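Local coordinates for protein colicin-D (Escherichia coli, PDB 5ZNM) that kills Escherichia coli and closely related bacteria as a plasmid-encoded toxin that inhibits protein synthesis, this chain holding its central domain and C-terminal tRNase domain, at residues L48-T62 and N123-L135. Residues are numbered along the deposited sequence; the frame is centred on the assembly and turned at random.
Sequences LVLNNTASSVQLAMT and NLEAMFSLSAQML
Met127 runs straight out from its strand, CG anti to the backbone N (chi1 180°) and the chain extended as far as SD, then bends at chi3 (61°) so that the CE methyl is delivered between two strands of the other segment. There CE lies 3.7 Å from Leu50 CG and 4.0 Å from Ala60 CB, and it also touches Leu48 CB and the carbonyl of Val49; the Leu50 and Met127 side chains cross at about a right angle. The Met127 side chain thus bridges strand 56-61 and strand 49-51, the latter an outermost strand, within this chain, of a separate mixed sheet. Strand 126-131 is the middle member of a five-stranded antiparallel sheet, between 56-61 and 274-281. Gln58 with Ser129 and Ala60 with Met127 form antiparallel hydrogen-bonded pairs, the straightest bond being Ala60 N to Met127 O (2.8 Å, 170°). On the face carrying Leu59 and Met61, Val57 CG1 meets the Phe128 ring obliquely at CZ (3.5 Å), while Leu59 CB sits at the ring edge. The Gln58 amide, on the opposite face, spans back to its own segment: OE1 takes the N-H of Asn51 on a lone pair, and NE2 donates to Asn51 O and Ser56 OG, which fixes its rotation. At the far end Thr62 N donates to Glu125 O, and Glu125 N returns a bond to Thr62 OG1 (3.0 Å); the Glu125 carboxylate pairs with Arg207.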
loop_
_atom_site.group_PDB
_atom_site.type_symbol
_atom_site.label_atom_id
_atom_site.label_comp_id
_atom_site.label_asym_id
_atom_site.label_seq_id
_atom_site.Cartn_x
_atom_site.Cartn_y
_atom_site.Cartn_z
ATOM N N LEU A 48 -21.322 -0.637 4.129
ATOM C CA LEU A 48 -19.952 -0.483 4.605
ATOM C C LEU A 48 -19.270 -1.828 4.448
ATOM O O LEU A 48 -19.753 -2.831 4.983
ATOM C CB LEU A 48 -19.909 -0.052 6.068
ATOM C CG LEU A 48 -20.236 1.386 6.445
ATOM C CD1 LEU A 48 -20.355 1.440 7.958
ATOM C CD2 LEU A 48 -19.132 2.320 5.952
ATOM N N VAL A 49 -18.155 -1.856 3.721
ATOM C CA VAL A 49 -17.476 -3.108 3.413
ATOM C C VAL A 49 -16.066 -3.081 3.990
ATOM O O VAL A 49 -15.321 -2.105 3.804
ATOM C CB VAL A 49 -17.432 -3.372 1.897
ATOM C CG1 VAL A 49 -16.782 -4.745 1.597
ATOM C CG2 VAL A 49 -18.826 -3.256 1.304
ATOM N N LEU A 50 -15.719 -4.155 4.695
ATOM C CA LEU A 50 -14.353 -4.520 5.039
ATOM C C LEU A 50 -13.829 -5.517 4.013
ATOM O O LEU A 50 -14.518 -6.484 3.671
ATOM C CB LEU A 50 -14.295 -5.159 6.428
ATOM C CG LEU A 50 -14.592 -4.289 7.637
ATOM C CD1 LEU A 50 -14.986 -5.150 8.831
ATOM C CD2 LEU A 50 -13.350 -3.443 7.934
ATOM N N ASN A 51 -12.613 -5.301 3.533
ATOM C CA ASN A 51 -11.957 -6.281 2.685
ATOM C C ASN A 51 -11.001 -7.109 3.529
ATOM O O ASN A 51 -10.357 -6.585 4.440
ATOM C CB ASN A 51 -11.209 -5.601 1.537
ATOM C CG ASN A 51 -12.146 -5.008 0.511
ATOM O OD1 ASN A 51 -13.296 -5.445 0.381
ATOM N ND2 ASN A 51 -11.657 -4.011 -0.238
ATOM N N ASN A 52 -10.899 -8.409 3.233
ATOM C CA ASN A 52 -9.938 -9.240 3.945
ATOM C C ASN A 52 -8.558 -9.242 3.272
ATOM O O ASN A 52 -7.873 -10.261 3.258
ATOM C CB ASN A 52 -10.475 -10.665 4.120
ATOM C CG ASN A 52 -11.413 -10.798 5.323
ATOM O OD1 ASN A 52 -11.917 -11.886 5.626
ATOM N ND2 ASN A 52 -11.646 -9.697 6.011
ATOM N N THR A 53 -8.153 -8.112 2.706
ATOM C CA THR A 53 -6.774 -7.881 2.295
ATOM C C THR A 53 -5.855 -7.883 3.513
ATOM O O THR A 53 -5.977 -7.024 4.387
ATOM C CB THR A 53 -6.701 -6.530 1.587
ATOM O OG1 THR A 53 -7.768 -6.455 0.627
ATOM C CG2 THR A 53 -5.350 -6.354 0.894
ATOM N N ALA A 54 -4.933 -8.836 3.582
ATOM C CA ALA A 54 -4.196 -9.022 4.827
ATOM C C ALA A 54 -3.240 -7.861 5.083
ATOM O O ALA A 54 -2.650 -7.302 4.150
ATOM C CB ALA A 54 -3.421 -10.337 4.799
ATOM N N SER A 55 -3.091 -7.507 6.362
ATOM C CA SER A 55 -2.119 -6.504 6.800
ATOM C C SER A 55 -2.384 -5.138 6.178
ATOM O O SER A 55 -1.459 -4.387 5.892
ATOM C CB SER A 55 -0.682 -6.947 6.497
ATOM O OG SER A 55 -0.360 -8.122 7.230
ATOM N N SER A 56 -3.645 -4.795 5.954
ATOM C CA SER A 56 -3.972 -3.568 5.250
ATOM C C SER A 56 -4.617 -2.565 6.199
ATOM O O SER A 56 -5.179 -2.919 7.233
ATOM C CB SER A 56 -4.903 -3.860 4.064
ATOM O OG SER A 56 -6.166 -4.368 4.501
ATOM N N VAL A 57 -4.492 -1.296 5.841
ATOM C CA VAL A 57 -5.258 -0.212 6.455
ATOM C C VAL A 57 -6.358 0.170 5.480
ATOM O O VAL A 57 -6.113 0.290 4.274
ATOM C CB VAL A 57 -4.358 0.999 6.770
ATOM C CG1 VAL A 57 -5.188 2.155 7.363
ATOM C CG2 VAL A 57 -3.224 0.597 7.709
ATOM N N GLN A 58 -7.576 0.367 5.988
ATOM C CA GLN A 58 -8.691 0.647 5.101
ATOM C C GLN A 58 -9.540 1.773 5.665
ATOM O O GLN A 58 -9.698 1.915 6.883
ATOM C CB GLN A 58 -9.577 -0.584 4.884
ATOM C CG GLN A 58 -8.884 -1.691 4.076
ATOM C CD GLN A 58 -9.700 -2.984 4.057
ATOM O OE1 GLN A 58 -10.926 -2.950 3.992
ATOM N NE2 GLN A 58 -9.008 -4.138 4.127
ATOM N N LEU A 59 -10.110 2.552 4.754
ATOM C CA LEU A 59 -11.075 3.588 5.102
ATOM C C LEU A 59 -12.244 3.440 4.153
ATOM O O LEU A 59 -12.073 3.563 2.938
ATOM C CB LEU A 59 -10.460 4.985 4.999
ATOM C CG LEU A 59 -11.412 6.158 5.207
ATOM C CD1 LEU A 59 -12.028 6.113 6.590
ATOM C CD2 LEU A 59 -10.681 7.484 5.000
ATOM N N ALA A 60 -13.417 3.138 4.694
ATOM C CA ALA A 60 -14.610 2.973 3.881
ATOM C C ALA A 60 -15.599 4.069 4.234
ATOM O O ALA A 60 -15.721 4.459 5.400
ATOM C CB ALA A 60 -15.244 1.585 4.082
ATOM N N MET A 61 -16.282 4.576 3.218
ATOM C CA MET A 61 -17.305 5.597 3.393
ATOM C C MET A 61 -18.508 5.205 2.546
ATOM O O MET A 61 -18.346 4.849 1.375
ATOM C CB MET A 61 -16.767 6.973 2.991
ATOM C CG MET A 61 -15.517 7.406 3.766
ATOM S SD MET A 61 -14.244 8.228 2.752
ATOM C CE MET A 61 -13.569 6.826 1.847
ATOM N N THR A 62 -19.704 5.236 3.140
ATOM C CA THR A 62 -20.908 4.914 2.378
ATOM C C THR A 62 -20.981 5.770 1.118
ATOM O O THR A 62 -20.693 6.972 1.139
ATOM C CB THR A 62 -22.164 5.122 3.229
ATOM O OG1 THR A 62 -22.168 6.450 3.755
ATOM C CG2 THR A 62 -22.208 4.124 4.386
ATOM N N ASN A 123 -27.071 10.214 6.487
ATOM C CA ASN A 123 -26.475 10.232 5.156
ATOM C C ASN A 123 -25.258 9.320 5.078
ATOM O O ASN A 123 -25.309 8.250 4.477
ATOM C CB ASN A 123 -26.061 11.659 4.755
ATOM C CG ASN A 123 -26.954 12.257 3.679
ATOM O OD1 ASN A 123 -28.141 12.095 3.679
ATOM N ND2 ASN A 123 -26.386 12.954 2.751
ATOM N N LEU A 124 -24.178 9.748 5.723
ATOM C CA LEU A 124 -22.821 9.311 5.412
ATOM C C LEU A 124 -22.186 8.668 6.642
ATOM O O LEU A 124 -22.051 9.318 7.684
ATOM C CB LEU A 124 -22.014 10.518 4.928
ATOM C CG LEU A 124 -20.552 10.502 4.494
ATOM C CD1 LEU A 124 -19.606 10.565 5.691
ATOM C CD2 LEU A 124 -20.257 9.293 3.608
ATOM N N GLU A 125 -21.791 7.401 6.526
ATOM C CA GLU A 125 -21.099 6.700 7.600
ATOM C C GLU A 125 -19.709 6.278 7.125
ATOM O O GLU A 125 -19.453 6.161 5.923
ATOM C CB GLU A 125 -21.911 5.483 8.089
ATOM C CG GLU A 125 -23.346 5.848 8.577
ATOM C CD GLU A 125 -24.019 4.721 9.372
ATOM O OE1 GLU A 125 -23.439 3.628 9.480
ATOM O OE2 GLU A 125 -25.123 4.927 9.905
ATOM N N ALA A 126 -18.807 6.045 8.085
ATOM C CA ALA A 126 -17.402 5.795 7.776
ATOM C C ALA A 126 -16.816 4.754 8.722
ATOM O O ALA A 126 -17.278 4.569 9.852
ATOM C CB ALA A 126 -16.565 7.081 7.845
ATOM N N MET A 127 -15.743 4.110 8.257
ATOM C CA MET A 127 -15.183 2.953 8.939
ATOM C C MET A 127 -13.697 2.895 8.625
ATOM O O MET A 127 -13.310 2.921 7.454
ATOM C CB MET A 127 -15.884 1.665 8.489
ATOM C CG MET A 127 -15.365 0.394 9.144
ATOM S SD MET A 127 -16.387 -1.044 8.706
ATOM C CE MET A 127 -16.160 -1.053 6.934
ATOM N N PHE A 128 -12.879 2.847 9.667
ATOM C CA PHE A 128 -11.426 2.836 9.546
ATOM C C PHE A 128 -10.892 1.600 10.248
ATOM O O PHE A 128 -11.343 1.265 11.347
ATOM C CB PHE A 128 -10.820 4.103 10.170
ATOM C CG PHE A 128 -9.332 4.228 9.973
ATOM C CD1 PHE A 128 -8.808 4.598 8.744
ATOM C CD2 PHE A 128 -8.458 3.972 11.015
ATOM C CE1 PHE A 128 -7.429 4.710 8.560
ATOM C CE2 PHE A 128 -7.077 4.085 10.833
ATOM C CZ PHE A 128 -6.569 4.450 9.608
ATOM N N SER A 129 -9.947 0.902 9.618
ATOM C CA SER A 129 -9.512 -0.369 10.184
ATOM C C SER A 129 -8.035 -0.595 9.903
ATOM O O SER A 129 -7.510 -0.165 8.872
ATOM C CB SER A 129 -10.325 -1.552 9.640
ATOM O OG SER A 129 -10.226 -1.604 8.230
ATOM N N LEU A 130 -7.376 -1.271 10.842
ATOM C CA LEU A 130 -5.958 -1.587 10.728
ATOM C C LEU A 130 -5.654 -2.735 11.670
ATOM O O LEU A 130 -6.471 -3.096 12.517
ATOM C CB LEU A 130 -5.060 -0.390 11.056
ATOM C CG LEU A 130 -5.348 0.586 12.209
ATOM C CD1 LEU A 130 -5.900 -0.050 13.443
ATOM C CD2 LEU A 130 -4.075 1.344 12.564
ATOM N N SER A 131 -4.444 -3.277 11.542
ATOM C CA SER A 131 -4.063 -4.422 12.360
ATOM C C SER A 131 -4.148 -4.081 13.841
ATOM O O SER A 131 -3.672 -3.028 14.286
ATOM C CB SER A 131 -2.655 -4.884 12.003
ATOM O OG SER A 131 -2.659 -5.488 10.716
ATOM N N ALA A 132 -4.769 -4.974 14.603
ATOM C CA ALA A 132 -4.988 -4.713 16.017
ATOM C C ALA A 132 -3.733 -4.954 16.834
ATOM O O ALA A 132 -3.561 -4.342 17.890
ATOM C CB ALA A 132 -6.117 -5.592 16.551
ATOM N N GLN A 133 -2.860 -5.849 16.369
ATOM C CA GLN A 133 -1.705 -6.234 17.172
ATOM C C GLN A 133 -0.761 -5.062 17.380
ATOM O O GLN A 133 -0.115 -4.966 18.426
ATOM C CB GLN A 133 -0.987 -7.413 16.509
ATOM C CG GLN A 133 0.231 -7.940 17.250
ATOM C CD GLN A 133 -0.052 -8.333 18.697
ATOM O OE1 GLN A 133 -1.032 -9.024 19.001
ATOM N NE2 GLN A 133 0.828 -7.908 19.595
ATOM N N MET A 134 -0.695 -4.140 16.423
ATOM C CA MET A 134 0.186 -2.993 16.598
ATOM C C MET A 134 -0.348 -1.984 17.607
ATOM O O MET A 134 0.379 -1.045 17.951
ATOM C CB MET A 134 0.435 -2.297 15.260
ATOM C CG MET A 134 -0.806 -1.719 14.613
ATOM S SD MET A 134 -0.396 -0.566 13.287
ATOM C CE MET A 134 -1.490 -1.130 11.985
ATOM N N LEU A 135 -1.584 -2.141 18.084
ATOM C CA LEU A 135 -2.141 -1.255 19.096
ATOM C C LEU A 135 -2.317 -1.946 20.436
ATOM O O LEU A 135 -2.929 -1.375 21.343
ATOM C CB LEU A 135 -3.484 -0.700 18.634
ATOM C CG LEU A 135 -3.522 -0.311 17.162
ATOM C CD1 LEU A 135 -4.913 0.171 16.824
ATOM C CD2 LEU A 135 -2.474 0.755 16.855
HETATM O O HOH W 1 -8.121 -3.213 7.345
HETATM O O HOH W 2 -2.655 -2.642 9.333
#